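PDB 4XG0: uncharacterized protein from Bordetella bronchiseptica, which probably phosphorylates acid sugars as a member of the DUF1537 kinase family, with a sugar-binding N-terminal domain and a nucleotide-binding C-terminal domain. Local coordinates for residues Val263-His267 with Ser268-Gln272; Ala275-Gln279 with Ala280-Thr284; Arg345-Ala349 with His350-Gly354; Asp379-Thr382 with Gly383-Leu387. One frame throughout, in Å; residues are numbered along the deposited sequence.

How the contacts relate
All four contacts lie in the nucleotide-binding C-terminal domain, strung along the chain in the order 1 to 4, around one mixed sheet. Contacts 1 and 2 sit at opposite ends of helix 268-279, their centres about 14 Å apart: the first leads from strand 259-263 into the helix, the second leads out of it to edge strand 283-285. Contact 3 ends helix 334-349 ahead of strand 354-358, and contact 4 closes the hairpin of strands 374-380 and 385-391 at the sheet's other edge, its centre about 21 Å from that of contact 2. Contacts 1 to 3 are thus turns linking helices and parallel strands of this domain, and contact 4 belongs to its antiparallel edge.

Contact 1: Val263-His267 with Ser268-Gln272; sequences VTSQH and SAARQ. With SO4 (sulfate ion), chain F.
Arg271 NH1 is held by two backbone carbonyls, donating to Ser265 O at 3.0 Å and also to Ala322 O beyond strand 317-321. The carbonyl of Ser265 lies at the edge of the guanidinium, in its plane, while Gln266 reaches over one face with OE1, 3.6 Å from Arg271 NH1, the amide turned 40° from the guanidinium. Bends at chi2 and chi3 fold Arg271 back from the helix toward the preceding loop. Ser265 CB rests on Ala270 CB at 3.6 Å, and Val263 CG1 approaches the same methyl. Ser265 OG, anti to its own nitrogen (chi1 -170°), accepts from His267 N at 3.0 Å, forming an ST turn that leads into His267, the N-cap residue. The first turn of helix 268-279 is then closed by Arg271 N donating to His267 O at 3.2 Å. A sulfate, probably from the crystallisation liquor, sits at the edge of the His267 ring: the single N-H of His267 ND1 is shared between sulfate O2 (2.7 Å) and O4 (2.9 Å), both bonds bent, and Ser268 N donates to O1 at 3.1 Å. The imidazole and the helix-start N-H are donors that would suit an anion, and the positive end of the helix dipole would probably favour the sulfate further.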
ATOM      1  N   VAL A 263     -11.551 -20.469   6.006  1.00 24.70           N
ATOM      2  CA  VAL A 263     -11.229 -21.502   5.031  1.00 19.61           C
ATOM      3  C   VAL A 263     -12.023 -22.748   5.333  1.00 25.51           C
ATOM      4  O   VAL A 263     -11.729 -23.459   6.288  1.00 26.31           O
ATOM      5  CB  VAL A 263      -9.725 -21.861   5.062  1.00 20.80           C
ATOM      6  CG1 VAL A 263      -9.371 -22.859   3.957  1.00 23.20           C
ATOM      7  CG2 VAL A 263      -8.901 -20.606   4.964  1.00 26.74           C
ATOM      8  N   THR A 264     -13.022 -23.010   4.502  1.00 28.44           N
ATOM      9  CA  THR A 264     -13.883 -24.176   4.676  1.00 35.68           C
ATOM     10  C   THR A 264     -13.606 -25.269   3.660  1.00 38.79           C
ATOM     11  O   THR A 264     -14.083 -26.408   3.808  1.00 39.13           O
ATOM     12  CB  THR A 264     -15.366 -23.776   4.552  1.00 30.40           C
ATOM     13  OG1 THR A 264     -15.591 -23.205   3.261  1.00 34.43           O
ATOM     14  CG2 THR A 264     -15.726 -22.772   5.592  1.00 35.64           C
ATOM     15  N   SER A 265     -12.822 -24.954   2.633  1.00 35.18           N
ATOM     16  CA  SER A 265     -12.605 -25.908   1.556  1.00 38.92           C
ATOM     17  C   SER A 265     -11.706 -27.042   2.021  1.00 41.39           C
ATOM     18  O   SER A 265     -10.822 -26.838   2.861  1.00 33.73           O
ATOM     19  CB  SER A 265     -11.956 -25.223   0.359  1.00 36.96           C
ATOM     20  OG  SER A 265     -11.952 -26.080  -0.753  1.00 36.80           O
ATOM     21  N   GLN A 266     -11.955 -28.237   1.486  1.00 33.14           N
ATOM     22  CA  GLN A 266     -11.028 -29.339   1.621  1.00 41.44           C
ATOM     23  C   GLN A 266     -10.210 -29.561   0.339  1.00 45.11           C
ATOM     24  O   GLN A 266      -9.448 -30.528   0.255  1.00 40.81           O
ATOM     25  CB  GLN A 266     -11.788 -30.619   1.977  1.00 45.09           C
ATOM     26  CG  GLN A 266     -12.557 -30.494   3.276  1.00 47.46           C
ATOM     27  CD  GLN A 266     -11.655 -30.176   4.464  1.00 45.50           C
ATOM     28  OE1 GLN A 266     -10.554 -30.720   4.591  1.00 46.53           O
ATOM     29  NE2 GLN A 266     -12.121 -29.286   5.341  1.00 44.69           N
ATOM     30  N   HIS A 267     -10.368 -28.676  -0.650  1.00 41.09           N
ATOM     31  CA  HIS A 267      -9.511 -28.696  -1.841  1.00 39.05           C
ATOM     32  C   HIS A 267      -8.080 -28.480  -1.395  1.00 38.38           C
ATOM     33  O   HIS A 267      -7.833 -27.639  -0.527  1.00 34.03           O
ATOM     34  CB  HIS A 267      -9.916 -27.592  -2.832  1.00 41.58           C
ATOM     35  CG  HIS A 267     -11.125 -27.931  -3.643  1.00 41.72           C
ATOM     36  ND1 HIS A 267     -11.168 -29.021  -4.483  1.00 47.85           N
ATOM     37  CD2 HIS A 267     -12.340 -27.340  -3.726  1.00 43.12           C
ATOM     38  CE1 HIS A 267     -12.356 -29.082  -5.060  1.00 50.95           C
ATOM     39  NE2 HIS A 267     -13.086 -28.079  -4.616  1.00 46.83           N
ATOM     40  N   SER A 268      -7.147 -29.242  -1.962  1.00 40.51           N
ATOM     41  CA  SER A 268      -5.754 -29.201  -1.531  1.00 36.34           C
ATOM     42  C   SER A 268      -5.164 -27.814  -1.730  1.00 37.70           C
ATOM     43  O   SER A 268      -4.331 -27.378  -0.954  1.00 34.36           O
ATOM     44  CB  SER A 268      -4.923 -30.206  -2.306  1.00 40.60           C
ATOM     45  OG  SER A 268      -4.765 -29.771  -3.638  1.00 47.18           O
ATOM     46  N   ALA A 269      -5.604 -27.121  -2.773  1.00 37.88           N
ATOM     47  CA  ALA A 269      -5.127 -25.778  -3.023  1.00 37.05           C
ATOM     48  C   ALA A 269      -5.396 -24.906  -1.805  1.00 31.12           C
ATOM     49  O   ALA A 269      -4.521 -24.177  -1.351  1.00 28.72           O
ATOM     50  CB  ALA A 269      -5.803 -25.195  -4.252  1.00 37.03           C
ATOM     51  N   ALA A 270      -6.621 -24.975  -1.274  1.00 29.26           N
ATOM     52  CA  ALA A 270      -7.000 -24.174  -0.118  1.00 34.58           C
ATOM     53  C   ALA A 270      -6.199 -24.573   1.119  1.00 27.62           C
ATOM     54  O   ALA A 270      -5.833 -23.720   1.928  1.00 27.24           O
ATOM     55  CB  ALA A 270      -8.496 -24.315   0.167  1.00 34.47           C
ATOM     56  N   ARG A 271      -5.942 -25.855   1.290  1.00 29.50           N
ATOM     57  CA  ARG A 271      -5.231 -26.279   2.494  1.00 27.91           C
ATOM     58  C   ARG A 271      -3.789 -25.773   2.430  1.00 28.62           C
ATOM     59  O   ARG A 271      -3.250 -25.341   3.446  1.00 27.68           O
ATOM     60  CB  ARG A 271      -5.239 -27.799   2.661  1.00 34.26           C
ATOM     61  CG  ARG A 271      -6.588 -28.435   2.438  1.00 34.63           C
ATOM     62  CD  ARG A 271      -7.614 -27.921   3.358  1.00 35.38           C
ATOM     63  NE  ARG A 271      -7.382 -28.242   4.765  1.00 46.58           N
ATOM     64  CZ  ARG A 271      -8.268 -27.998   5.731  1.00 42.57           C
ATOM     65  NH1 ARG A 271      -9.442 -27.431   5.437  1.00 35.15           N
ATOM     66  NH2 ARG A 271      -7.991 -28.318   6.989  1.00 37.12           N
ATOM     67  N   GLN A 272      -3.190 -25.825   1.238  1.00 28.76           N
ATOM     68  CA  GLN A 272      -1.839 -25.285   1.015  1.00 29.91           C
ATOM     69  C   GLN A 272      -1.821 -23.770   1.253  1.00 26.91           C
ATOM     70  O   GLN A 272      -0.917 -23.234   1.908  1.00 26.26           O
ATOM     71  CB  GLN A 272      -1.355 -25.594  -0.410  1.00 27.94           C
ATOM     72  CG  GLN A 272      -1.097 -27.077  -0.628  1.00 38.18           C
ATOM     73  CD  GLN A 272      -0.468 -27.365  -1.968  1.00 52.83           C
ATOM     74  OE1 GLN A 272      -0.053 -26.445  -2.682  1.00 60.18           O
ATOM     75  NE2 GLN A 272      -0.372 -28.653  -2.316  1.00 59.54           N
TER
HETATM   76  S   SO4 F 505      -8.714 -31.282  -5.055  1.00 54.79           S
HETATM   77  O1  SO4 F 505      -7.838 -31.509  -3.905  1.00 52.59           O
HETATM   78  O2  SO4 F 505      -8.756 -29.866  -5.437  1.00 51.39           O
HETATM   79  O3  SO4 F 505      -8.220 -32.088  -6.175  1.00 60.04           O
HETATM   80  O4  SO4 F 505     -10.083 -31.721  -4.746  1.00 56.46           O

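Contact 2: Ala275-Gln279 with Ala280-Thr284; sequences AALQQ and AGART
Gln278 and Thr284 cross at about a right angle, the amide arm of the helix residue passing over the side chain of the strand residue. Its CG, anti to the backbone N (chi1 -166°), comes within 3.5 Å of Thr284 OG1, and the extended chain beyond carries the amide past the threonine, so that Gln278 OE1 lies 3.8 Å from Thr284 CG2. These are van der Waals contacts; the hydroxyl of Thr284 instead donates to Ala282 O at 3.0 Å, from above the carbonyl plane. Leu277 makes the apolar counterpart: its CG stands 3.6 Å from Ala282 CB, and CD1 reaches the same methyl. Leu277 also packs on Met319 of strand 317-321 and Ile414 of helix 412-421. Between the side chains the backbone turns through a Schellman motif. Gly281 N donates to Gln278 O at 2.9 Å, and Ala282 N to Leu277 O at 3.3 Å with an angle at hydrogen of 160°. Gly281 takes the positive phi of 111° demanded by this ending, where a side chain would collide with the preceding carbonyl. One water donates to both Gln278 O and Ala282 O, the latter at 2.6 Å, tying the helix terminus to the following loop. Leu277 O and Gln278 O are thus answered by the N-H groups of Ala282 and Gly281, with the water on Gln278 O as well, while the apolar contact of Leu277 with Ala282 packs the buried side of the turn before strand 283-285 begins.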
ATOM      1  N   ALA A 275      -2.074 -23.187   4.977  1.00 24.12           N
ATOM      2  CA  ALA A 275      -0.771 -23.482   5.570  1.00 27.52           C
ATOM      3  C   ALA A 275       0.181 -22.309   5.370  1.00 26.42           C
ATOM      4  O   ALA A 275       0.878 -21.909   6.295  1.00 29.04           O
ATOM      5  CB  ALA A 275      -0.191 -24.746   4.983  1.00 30.42           C
ATOM      6  N   ALA A 276       0.201 -21.740   4.167  1.00 25.53           N
ATOM      7  CA  ALA A 276       1.078 -20.607   3.880  1.00 24.49           C
ATOM      8  C   ALA A 276       0.746 -19.366   4.714  1.00 25.91           C
ATOM      9  O   ALA A 276       1.654 -18.687   5.199  1.00 27.42           O
ATOM     10  CB  ALA A 276       1.044 -20.271   2.392  1.00 22.94           C
ATOM     11  N   LEU A 277      -0.548 -19.072   4.870  1.00 23.81           N
ATOM     12  CA  LEU A 277      -0.983 -17.934   5.665  1.00 21.25           C
ATOM     13  C   LEU A 277      -0.616 -18.162   7.131  1.00 22.44           C
ATOM     14  O   LEU A 277      -0.152 -17.240   7.805  1.00 25.33           O
ATOM     15  CB  LEU A 277      -2.471 -17.693   5.503  1.00 22.07           C
ATOM     16  CG  LEU A 277      -3.063 -16.558   6.328  1.00 23.55           C
ATOM     17  CD1 LEU A 277      -2.356 -15.261   6.015  1.00 24.32           C
ATOM     18  CD2 LEU A 277      -4.532 -16.455   6.071  1.00 26.55           C
ATOM     19  N   GLN A 278      -0.775 -19.390   7.611  1.00 24.69           N
ATOM     20  CA  GLN A 278      -0.337 -19.711   8.964  1.00 28.84           C
ATOM     21  C   GLN A 278       1.192 -19.500   9.104  1.00 33.23           C
ATOM     22  O   GLN A 278       1.641 -18.871  10.066  1.00 32.20           O
ATOM     23  CB  GLN A 278      -0.725 -21.146   9.341  1.00 32.44           C
ATOM     24  CG  GLN A 278      -0.609 -21.412  10.828  1.00 43.62           C
ATOM     25  CD  GLN A 278      -1.288 -22.701  11.262  1.00 47.23           C
ATOM     26  OE1 GLN A 278      -1.862 -23.428  10.448  1.00 47.88           O
ATOM     27  NE2 GLN A 278      -1.228 -22.986  12.560  1.00 53.75           N
ATOM     28  N   GLN A 279       1.958 -20.022   8.139  1.00 33.39           N
ATOM     29  CA  GLN A 279       3.428 -19.863   8.065  1.00 32.73           C
ATOM     30  C   GLN A 279       3.802 -18.389   8.199  1.00 33.68           C
ATOM     31  O   GLN A 279       4.802 -18.050   8.816  1.00 42.92           O
ATOM     32  CB  GLN A 279       3.958 -20.316   6.700  1.00 36.06           C
ATOM     33  CG  GLN A 279       4.541 -21.709   6.554  1.00 48.94           C
ATOM     34  CD  GLN A 279       5.522 -21.802   5.362  1.00 53.27           C
ATOM     35  OE1 GLN A 279       5.527 -20.960   4.437  1.00 48.27           O
ATOM     36  NE2 GLN A 279       6.370 -22.809   5.398  1.00 45.09           N
ATOM     37  N   ALA A 280       3.008 -17.528   7.566  1.00 25.14           N
ATOM     38  CA  ALA A 280       3.258 -16.090   7.512  1.00 28.27           C
ATOM     39  C   ALA A 280       2.842 -15.356   8.789  1.00 33.85           C
ATOM     40  O   ALA A 280       2.997 -14.141   8.874  1.00 30.31           O
ATOM     41  CB  ALA A 280       2.563 -15.470   6.287  1.00 28.64           C
ATOM     42  N   GLY A 281       2.302 -16.085   9.766  1.00 33.25           N
ATOM     43  CA  GLY A 281       2.031 -15.512  11.076  1.00 34.31           C
ATOM     44  C   GLY A 281       0.586 -15.313  11.505  1.00 38.99           C
ATOM     45  O   GLY A 281       0.337 -14.842  12.607  1.00 38.04           O
ATOM     46  N   ALA A 282      -0.370 -15.674  10.659  1.00 27.46           N
ATOM     47  CA  ALA A 282      -1.779 -15.597  11.033  1.00 26.23           C
ATOM     48  C   ALA A 282      -2.110 -16.497  12.217  1.00 23.48           C
ATOM     49  O   ALA A 282      -1.792 -17.679  12.233  1.00 29.61           O
ATOM     50  CB  ALA A 282      -2.663 -15.926   9.867  1.00 24.64           C
ATOM     51  N   ARG A 283      -2.732 -15.927  13.232  1.00 28.88           N
ATOM     52  CA  ARG A 283      -3.201 -16.729  14.340  1.00 27.83           C
ATOM     53  C   ARG A 283      -4.368 -17.591  13.880  1.00 31.59           C
ATOM     54  O   ARG A 283      -5.354 -17.086  13.334  1.00 28.84           O
ATOM     55  CB  ARG A 283      -3.602 -15.827  15.505  1.00 29.73           C
ATOM     56  CG  ARG A 283      -2.408 -15.075  16.084  1.00 39.27           C
ATOM     57  CD  ARG A 283      -2.543 -14.792  17.582  1.00 57.47           C
ATOM     58  NE  ARG A 283      -1.226 -14.584  18.191  1.00 68.66           N
ATOM     59  CZ  ARG A 283      -0.631 -13.399  18.346  1.00 68.52           C
ATOM     60  NH1 ARG A 283       0.576 -13.332  18.903  1.00 71.79           N
ATOM     61  NH2 ARG A 283      -1.227 -12.278  17.957  1.00 58.56           N
ATOM     62  N   THR A 284      -4.254 -18.892  14.122  1.00 31.45           N
ATOM     63  CA  THR A 284      -5.107 -19.854  13.443  1.00 29.83           C
ATOM     64  C   THR A 284      -5.911 -20.719  14.413  1.00 26.33           C
ATOM     65  O   THR A 284      -5.351 -21.351  15.309  1.00 32.23           O
ATOM     66  CB  THR A 284      -4.235 -20.736  12.534  1.00 33.70           C
ATOM     67  OG1 THR A 284      -3.650 -19.922  11.502  1.00 34.41           O
ATOM     68  CG2 THR A 284      -5.038 -21.845  11.894  1.00 33.59           C
TER
HETATM   69  O   HOH W   1       0.642 -18.492  12.834  1.00 35.08           O

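Contact 3: Arg345-Ala349 with His350-Gly354; sequences RLVLA and HGAAG
The imidazole of His350 has Leu346 beside it, with the methyl CD1 set obliquely to the ring. The two side chains lie side by side and point the same way, one helical turn apart, and the closest approach is Leu346 CD1 to His350 CB at 3.7 Å. Both carry CG anti to the backbone N (chi1 -172° and 169°), which is what brings the leucine branch alongside the histidine stem. The His350 side chain also touches Pro258, whereas Leu346 packs on Trp298 and Trp301 of helix 295-304. The backbone ends the helix here. His350 N donates to Leu346 O at 2.9 Å in a bond of ordinary helical form; Gly351 N then makes only weak bonds, to Leu346 O at 3.4 Å and to Val347 O at 3.1 Å. Gly351 leaves helical geometry with a phi of 94°, an angle at which a CB would press on the carbonyl of His350. Its CA instead lies 3.3 Å from Val347 O, a CA-H...O contact. The chain next turns Ala352 back toward the helix, its CB 4.2 Å from Val347 CG2, and Val347 also touches Leu260 of strand 259-263. Leu346 O thus takes one sound bond and one weak one, Val347 O only a weak one from Gly351; past these, the methyl contact of Val347 with Ala352 joins the helix to the chain leading to strand 354-358.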
ATOM      1  N   ARG A 345     -19.948 -13.767  14.365  1.00 23.03           N
ATOM      2  CA  ARG A 345     -19.924 -13.350  15.760  1.00 19.73           C
ATOM      3  C   ARG A 345     -18.661 -12.541  16.069  1.00 21.68           C
ATOM      4  O   ARG A 345     -18.706 -11.518  16.779  1.00 25.73           O
ATOM      5  CB  ARG A 345     -20.065 -14.539  16.691  1.00 21.30           C
ATOM      6  CG  ARG A 345     -21.493 -15.021  16.878  1.00 37.33           C
ATOM      7  CD  ARG A 345     -21.588 -16.373  17.588  1.00 42.03           C
ATOM      8  NE  ARG A 345     -20.842 -16.432  18.846  1.00 33.26           N
ATOM      9  CZ  ARG A 345     -20.667 -17.546  19.556  1.00 29.43           C
ATOM     10  NH1 ARG A 345     -21.191 -18.664  19.135  1.00 32.54           N
ATOM     11  NH2 ARG A 345     -19.971 -17.534  20.691  1.00 37.27           N
ATOM     12  N   LEU A 346     -17.537 -12.995  15.541  1.00 22.35           N
ATOM     13  CA  LEU A 346     -16.248 -12.334  15.786  1.00 23.08           C
ATOM     14  C   LEU A 346     -16.132 -10.939  15.160  1.00 21.02           C
ATOM     15  O   LEU A 346     -15.654  -9.980  15.784  1.00 23.35           O
ATOM     16  CB  LEU A 346     -15.137 -13.218  15.238  1.00 21.40           C
ATOM     17  CG  LEU A 346     -13.744 -12.729  15.597  1.00 25.63           C
ATOM     18  CD1 LEU A 346     -13.641 -12.381  17.032  1.00 38.14           C
ATOM     19  CD2 LEU A 346     -12.778 -13.846  15.288  1.00 27.96           C
ATOM     20  N   VAL A 347     -16.528 -10.843  13.896  1.00 22.40           N
ATOM     21  CA  VAL A 347     -16.587  -9.564  13.213  1.00 20.13           C
ATOM     22  C   VAL A 347     -17.449  -8.551  13.964  1.00 18.56           C
ATOM     23  O   VAL A 347     -17.096  -7.377  14.092  1.00 20.88           O
ATOM     24  CB  VAL A 347     -17.150  -9.737  11.808  1.00 21.27           C
ATOM     25  CG1 VAL A 347     -17.488  -8.399  11.212  1.00 26.19           C
ATOM     26  CG2 VAL A 347     -16.161 -10.520  10.928  1.00 21.99           C
ATOM     27  N   LEU A 348     -18.584  -8.973  14.481  1.00 20.45           N
ATOM     28  CA  LEU A 348     -19.439  -7.996  15.152  1.00 19.49           C
ATOM     29  C   LEU A 348     -18.929  -7.652  16.545  1.00 28.13           C
ATOM     30  O   LEU A 348     -18.986  -6.489  16.999  1.00 25.12           O
ATOM     31  CB  LEU A 348     -20.870  -8.511  15.214  1.00 22.18           C
ATOM     32  CG  LEU A 348     -21.521  -8.666  13.846  1.00 24.34           C
ATOM     33  CD1 LEU A 348     -22.946  -9.249  13.960  1.00 29.22           C
ATOM     34  CD2 LEU A 348     -21.519  -7.327  13.131  1.00 23.55           C
ATOM     35  N   ALA A 349     -18.406  -8.643  17.236  1.00 20.08           N
ATOM     36  CA  ALA A 349     -18.050  -8.392  18.623  1.00 26.92           C
ATOM     37  C   ALA A 349     -16.714  -7.629  18.758  1.00 22.50           C
ATOM     38  O   ALA A 349     -16.593  -6.714  19.589  1.00 23.40           O
ATOM     39  CB  ALA A 349     -18.032  -9.704  19.405  1.00 21.82           C
ATOM     40  N   HIS A 350     -15.728  -8.005  17.944  1.00 25.58           N
ATOM     41  CA  HIS A 350     -14.339  -7.564  18.092  1.00 28.62           C
ATOM     42  C   HIS A 350     -13.947  -6.586  16.973  1.00 27.17           C
ATOM     43  O   HIS A 350     -13.109  -5.713  17.158  1.00 26.83           O
ATOM     44  CB  HIS A 350     -13.435  -8.806  18.065  1.00 30.03           C
ATOM     45  CG  HIS A 350     -11.968  -8.512  17.934  1.00 33.82           C
ATOM     46  ND1 HIS A 350     -11.211  -8.009  18.968  1.00 33.97           N
ATOM     47  CD2 HIS A 350     -11.116  -8.686  16.889  1.00 35.59           C
ATOM     48  CE1 HIS A 350      -9.958  -7.859  18.563  1.00 36.08           C
ATOM     49  NE2 HIS A 350      -9.875  -8.263  17.307  1.00 42.31           N
ATOM     50  N   GLY A 351     -14.587  -6.717  15.825  1.00 26.49           N
ATOM     51  CA  GLY A 351     -14.266  -5.870  14.696  1.00 26.22           C
ATOM     52  C   GLY A 351     -13.253  -6.580  13.823  1.00 25.20           C
ATOM     53  O   GLY A 351     -12.608  -7.521  14.267  1.00 23.79           O
ATOM     54  N   ALA A 352     -13.158  -6.139  12.571  1.00 22.32           N
ATOM     55  CA  ALA A 352     -12.221  -6.696  11.612  1.00 19.22           C
ATOM     56  C   ALA A 352     -12.054  -5.684  10.510  1.00 20.76           C
ATOM     57  O   ALA A 352     -12.965  -4.894  10.207  1.00 20.75           O
ATOM     58  CB  ALA A 352     -12.731  -8.035  11.053  1.00 23.81           C
ATOM     59  N   ALA A 353     -10.872  -5.692   9.914  1.00 19.25           N
ATOM     60  CA  ALA A 353     -10.601  -4.874   8.770  1.00 16.14           C
ATOM     61  C   ALA A 353     -11.297  -5.374   7.515  1.00 17.65           C
ATOM     62  O   ALA A 353     -11.496  -4.613   6.578  1.00 17.73           O
ATOM     63  CB  ALA A 353      -9.076  -4.827   8.533  1.00 16.84           C
ATOM     64  N   GLY A 354     -11.660  -6.658   7.520  1.00 18.60           N
ATOM     65  CA  GLY A 354     -12.319  -7.335   6.418  1.00 14.03           C
ATOM     66  C   GLY A 354     -12.328  -8.841   6.634  1.00 15.15           C
ATOM     67  O   GLY A 354     -11.759  -9.347   7.614  1.00 17.19           O
TER

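Contact 4: Asp379-Thr382 with Gly383-Leu387; sequences DEVT and GGVPL. With SO4 (sulfate ion), chain E.
Val385 overlaps Val381 and Thr382, just before the turn, meeting Val381 CB with its CG1 at 3.7 Å and Thr382 CG2 with its CG2 at 3.5 Å. The valine crosses both side chains at a slant; chi1 of -175° puts CG1 anti to the backbone N, against Val381, and leaves CG2 for Thr382. Around this patch the hairpin is held by backbone bonds: Val381 N to Val385 O at 2.8 Å, nearly in line with the carbonyl, and Val385 N to Thr382 O at 2.8 Å, which closes a type II turn. Gly384 has the positive phi (95°) such a turn requires at its third position. Glu380 stretches its carboxylate over Gly383, and one water donates to Glu380 OE1 at 2.8 Å while accepting from Gly384 N at 3.0 Å. Further back, Asp379 and Leu387 form an antiparallel hydrogen-bonded pair, with Leu387 N 2.8 Å from Asp379 O. Thr382 OG1 lies 3.2 Å from O2 of a sulfate, probably from the crystallisation liquor, that is hydrogen-bonded to Arg415. Val381, Val385 and Leu387 all lean on Val401 of strand 399-403, and Val381 and Leu387 also meet helix 412-421, through Ala416, Ala419 and Ile420, so the hairpin is packed against both.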
ATOM      1  N   ASP A 379     -12.923  -3.985  -6.639  1.00 21.03           N
ATOM      2  CA  ASP A 379     -11.837  -4.390  -7.503  1.00 28.04           C
ATOM      3  C   ASP A 379     -11.510  -5.868  -7.287  1.00 23.95           C
ATOM      4  O   ASP A 379     -12.385  -6.662  -6.958  1.00 19.42           O
ATOM      5  CB  ASP A 379     -10.611  -3.535  -7.200  1.00 24.89           C
ATOM      6  CG  ASP A 379      -9.690  -3.439  -8.378  1.00 34.46           C
ATOM      7  OD1 ASP A 379     -10.074  -2.768  -9.382  1.00 44.97           O
ATOM      8  OD2 ASP A 379      -8.600  -4.041  -8.291  1.00 31.97           O
ATOM      9  N   GLU A 380     -10.261  -6.269  -7.468  1.00 24.25           N
ATOM     10  CA  GLU A 380      -9.937  -7.670  -7.215  1.00 23.72           C
ATOM     11  C   GLU A 380      -8.516  -7.861  -6.720  1.00 33.36           C
ATOM     12  O   GLU A 380      -7.644  -7.017  -6.961  1.00 33.81           O
ATOM     13  CB  GLU A 380     -10.116  -8.473  -8.484  1.00 29.18           C
ATOM     14  CG  GLU A 380      -9.155  -8.069  -9.551  1.00 34.65           C
ATOM     15  CD  GLU A 380      -9.453  -8.744 -10.860  1.00 31.26           C
ATOM     16  OE1 GLU A 380     -10.589  -9.262 -11.001  1.00 30.81           O
ATOM     17  OE2 GLU A 380      -8.551  -8.757 -11.733  1.00 34.01           O
ATOM     18  N   VAL A 381      -8.289  -8.979  -6.035  1.00 25.47           N
ATOM     19  CA  VAL A 381      -6.941  -9.324  -5.581  1.00 25.90           C
ATOM     20  C   VAL A 381      -6.175  -9.808  -6.803  1.00 22.10           C
ATOM     21  O   VAL A 381      -5.005  -9.419  -7.060  1.00 26.04           O
ATOM     22  CB  VAL A 381      -6.983 -10.414  -4.483  1.00 23.93           C
ATOM     23  CG1 VAL A 381      -5.592 -10.670  -3.907  1.00 23.62           C
ATOM     24  CG2 VAL A 381      -7.912 -10.038  -3.357  1.00 27.45           C
ATOM     25  N   THR A 382      -6.860 -10.655  -7.568  1.00 25.26           N
ATOM     26  CA  THR A 382      -6.407 -11.182  -8.852  1.00 29.94           C
ATOM     27  C   THR A 382      -7.673 -11.720  -9.556  1.00 30.74           C
ATOM     28  O   THR A 382      -8.708 -11.868  -8.919  1.00 26.03           O
ATOM     29  CB  THR A 382      -5.342 -12.278  -8.642  1.00 36.12           C
ATOM     30  OG1 THR A 382      -4.859 -12.737  -9.910  1.00 40.98           O
ATOM     31  CG2 THR A 382      -5.898 -13.437  -7.855  1.00 29.16           C
ATOM     32  N   GLY A 383      -7.622 -12.008 -10.853  1.00 38.76           N
ATOM     33  CA  GLY A 383      -8.827 -12.433 -11.550  1.00 43.43           C
ATOM     34  C   GLY A 383      -9.492 -13.670 -10.947  1.00 39.57           C
ATOM     35  O   GLY A 383      -8.866 -14.716 -10.843  1.00 42.14           O
ATOM     36  N   GLY A 384     -10.758 -13.558 -10.547  1.00 35.73           N
ATOM     37  CA  GLY A 384     -11.432 -14.668  -9.877  1.00 35.68           C
ATOM     38  C   GLY A 384     -11.389 -14.581  -8.358  1.00 30.05           C
ATOM     39  O   GLY A 384     -12.012 -15.377  -7.656  1.00 29.39           O
ATOM     40  N   VAL A 385     -10.673 -13.580  -7.849  1.00 28.18           N
ATOM     41  CA  VAL A 385     -10.621 -13.324  -6.423  1.00 23.91           C
ATOM     42  C   VAL A 385     -11.084 -11.862  -6.190  1.00 19.45           C
ATOM     43  O   VAL A 385     -10.279 -10.922  -6.042  1.00 20.14           O
ATOM     44  CB  VAL A 385      -9.195 -13.543  -5.889  1.00 24.16           C
ATOM     45  CG1 VAL A 385      -9.158 -13.404  -4.365  1.00 25.55           C
ATOM     46  CG2 VAL A 385      -8.682 -14.959  -6.295  1.00 24.75           C
ATOM     47  N   PRO A 386     -12.395 -11.649  -6.212  1.00 17.97           N
ATOM     48  CA  PRO A 386     -12.884 -10.259  -6.164  1.00 18.79           C
ATOM     49  C   PRO A 386     -12.855  -9.659  -4.777  1.00 17.64           C
ATOM     50  O   PRO A 386     -12.939 -10.387  -3.780  1.00 18.42           O
ATOM     51  CB  PRO A 386     -14.345 -10.391  -6.613  1.00 23.15           C
ATOM     52  CG  PRO A 386     -14.719 -11.825  -6.259  1.00 26.26           C
ATOM     53  CD  PRO A 386     -13.463 -12.607  -6.561  1.00 25.03           C
ATOM     54  N   LEU A 387     -12.804  -8.330  -4.732  1.00 20.40           N
ATOM     55  CA  LEU A 387     -12.790  -7.545  -3.497  1.00 17.30           C
ATOM     56  C   LEU A 387     -13.917  -6.525  -3.585  1.00 15.03           C
ATOM     57  O   LEU A 387     -14.058  -5.801  -4.594  1.00 17.79           O
ATOM     58  CB  LEU A 387     -11.465  -6.804  -3.335  1.00 18.75           C
ATOM     59  CG  LEU A 387     -11.309  -5.776  -2.199  1.00 21.24           C
ATOM     60  CD1 LEU A 387     -11.436  -6.432  -0.873  1.00 28.05           C
ATOM     61  CD2 LEU A 387      -9.924  -5.132  -2.334  1.00 31.16           C
TER
HETATM   62  S   SO4 E 504      -1.342 -11.694 -10.763  1.00 62.68           S
HETATM   63  O1  SO4 E 504       0.002 -11.231 -10.398  1.00 59.76           O
HETATM   64  O2  SO4 E 504      -2.346 -10.816 -10.157  1.00 55.19           O
HETATM   65  O3  SO4 E 504      -1.502 -11.694 -12.225  1.00 58.83           O
HETATM   66  O4  SO4 E 504      -1.546 -13.058 -10.257  1.00 58.61           O
HETATM   67  O   HOH W   2     -12.336 -11.093  -9.831  1.00 25.43           O